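Local coordinates for protein Pts system, fructose-specific iiabc component (Borrelia burgdorferi, PDB 5DLE) that probably phosphorylates fructose to fructose 1-phosphate during uptake, this piece being the IIB domain, which would relay the phosphoryl group, at residues A67-L72 / E106-P111. Sequence-based numbering, arbitrary orientation. Where two conformers were deposited one is given.
Sequences ASVVIL and ESFNAP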
loop_
_atom_site.group_PDB
_atom_site.type_symbol
_atom_site.label_atom_id
_atom_site.label_comp_id
_atom_site.label_asym_id
_atom_site.label_seq_id
_atom_site.Cartn_x
_atom_site.Cartn_y
_atom_site.Cartn_z
ATOM N N ALA A 67 24.043 16.733 7.502
ATOM C CA ALA A 67 22.756 17.176 6.977
ATOM C C ALA A 67 22.445 18.608 7.383
ATOM O O ALA A 67 22.736 19.034 8.502
ATOM C CB ALA A 67 21.659 16.251 7.527
ATOM N N SER A 68 21.768 19.326 6.479
ATOM C CA SER A 68 21.252 20.642 6.820
ATOM C C SER A 68 19.987 20.532 7.643
ATOM O O SER A 68 19.713 21.385 8.498
ATOM C CB SER A 68 20.948 21.457 5.573
ATOM O OG SER A 68 22.144 21.775 4.900
ATOM N N VAL A 69 19.186 19.511 7.348
ATOM C CA VAL A 69 17.881 19.319 7.986
ATOM C C VAL A 69 17.623 17.827 8.112
ATOM O O VAL A 69 18.137 17.030 7.325
ATOM C CB VAL A 69 16.758 20.012 7.161
ATOM C CG1 VAL A 69 16.892 21.536 7.237
ATOM C CG2 VAL A 69 16.886 19.646 5.700
ATOM N N VAL A 70 16.792 17.462 9.092
ATOM C CA VAL A 70 16.271 16.101 9.255
ATOM C C VAL A 70 14.754 16.152 9.062
ATOM O O VAL A 70 14.074 16.931 9.734
ATOM C CB VAL A 70 16.581 15.550 10.662
ATOM C CG1 VAL A 70 15.972 14.167 10.865
ATOM C CG2 VAL A 70 18.122 15.530 10.961
ATOM N N ILE A 71 14.213 15.296 8.197
ATOM C CA ILE A 71 12.769 15.200 7.997
ATOM C C ILE A 71 12.323 13.831 8.493
ATOM O O ILE A 71 12.832 12.796 8.044
ATOM C CB ILE A 71 12.379 15.404 6.524
ATOM C CG1 ILE A 71 12.814 16.794 6.059
ATOM C CG2 ILE A 71 10.840 15.194 6.301
ATOM C CD1 ILE A 71 12.504 17.026 4.598
ATOM N N LEU A 72 11.398 13.822 9.443
ATOM C CA LEU A 72 10.871 12.558 9.981
ATOM C C LEU A 72 9.439 12.450 9.521
ATOM O O LEU A 72 8.607 13.269 9.922
ATOM C CB LEU A 72 10.924 12.560 11.505
ATOM C CG LEU A 72 12.298 12.769 12.119
ATOM C CD1 LEU A 72 12.225 12.704 13.649
ATOM C CD2 LEU A 72 13.366 11.798 11.528
ATOM N N GLU A 106 9.608 23.882 4.005
ATOM C CA GLU A 106 9.395 24.265 5.398
ATOM C C GLU A 106 10.454 23.665 6.320
ATOM O O GLU A 106 10.699 24.224 7.397
ATOM C CB GLU A 106 7.998 23.835 5.877
ATOM C CG GLU A 106 6.835 24.652 5.279
ATOM C CD GLU A 106 5.463 23.931 5.310
ATOM O OE1 GLU A 106 5.322 22.870 5.971
ATOM O OE2 GLU A 106 4.520 24.432 4.646
ATOM N N SER A 107 11.080 22.547 5.931
ATOM C CA SER A 107 11.993 21.888 6.859
ATOM C C SER A 107 13.191 22.762 7.190
ATOM O O SER A 107 13.739 22.652 8.282
ATOM C CB SER A 107 12.467 20.539 6.303
ATOM O OG SER A 107 13.318 20.741 5.177
ATOM N N PHE A 108 13.582 23.648 6.282
ATOM C CA PHE A 108 14.753 24.472 6.545
ATOM C C PHE A 108 14.490 25.548 7.585
ATOM O O PHE A 108 15.448 26.189 8.048
ATOM C CB PHE A 108 15.210 25.084 5.226
ATOM C CG PHE A 108 15.823 24.088 4.329
ATOM C CD1 PHE A 108 15.032 23.354 3.433
ATOM C CD2 PHE A 108 17.179 23.799 4.438
ATOM C CE1 PHE A 108 15.602 22.397 2.627
ATOM C CE2 PHE A 108 17.775 22.828 3.637
ATOM C CZ PHE A 108 16.978 22.103 2.732
ATOM N N ASN A 109 13.229 25.770 7.951
ATOM C CA ASN A 109 12.879 26.674 9.036
ATOM C C ASN A 109 12.458 25.935 10.290
ATOM O O ASN A 109 11.966 26.565 11.219
ATOM C CB ASN A 109 11.761 27.623 8.600
ATOM C CG ASN A 109 12.148 28.457 7.411
ATOM O OD1 ASN A 109 11.430 28.499 6.414
ATOM N ND2 ASN A 109 13.293 29.105 7.493
ATOM N N ALA A 110 12.585 24.600 10.304
ATOM C CA ALA A 110 12.131 23.795 11.423
ATOM C C ALA A 110 12.976 24.073 12.668
ATOM O O ALA A 110 14.147 24.459 12.567
ATOM C CB ALA A 110 12.199 22.314 11.047
ATOM N N PRO A 111 12.410 23.889 13.857
ATOM C CA PRO A 111 13.177 24.184 15.073
ATOM C C PRO A 111 14.315 23.203 15.291
ATOM O O PRO A 111 14.255 22.030 14.905
ATOM C CB PRO A 111 12.129 24.071 16.188
ATOM C CG PRO A 111 10.844 24.397 15.506
ATOM C CD PRO A 111 10.970 23.739 14.149
#
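Ser107 O, in the C-terminal part of helix 100-107, accepts the backbone N-H of Ala110 at 3.0 Å, closing a type I turn, and also meets Val69 CG1 at 3.5 Å in the conformer described, one of two for this valine. The hydroxyl of the same serine lies between two strand side chains, 3.8 Å from both Val69 CG2 and Ile71 CD1. Its polar need is met within the helix: chi1 of 69° sets OG between the backbone N and the carbonyl carbon, where it bonds to Ile104 O. Ser107 CB rests on Ile71 CG1 at 3.8 Å.

The side chains of Val69 and Phe108 cross at about a right angle. In that conformer both methyls approach one face of the ring: CG1, 4.0 Å from the Phe108 ring centroid and 28° off its normal, stands out past CD2 in a CH-pi contact, and CG2 lies over the CE2-CZ edge. Ser68 CB comes in obliquely at 4.0 Å from Phe108 CE2, and its hydroxyl bonds to Glu12. Tyr43 stacks on Phe108, and an imidazole, probably from the crystallisation liquor, lies beside it.

The contact seats the C-terminal region of the helix and the turn that follows it on strand 69-74, inside the parallel part of the IIB sheet. Because Ser107 OG is already bonded within its own helix, a buried hydroxyl can face valine and isoleucine, and the union across the contact is apolar.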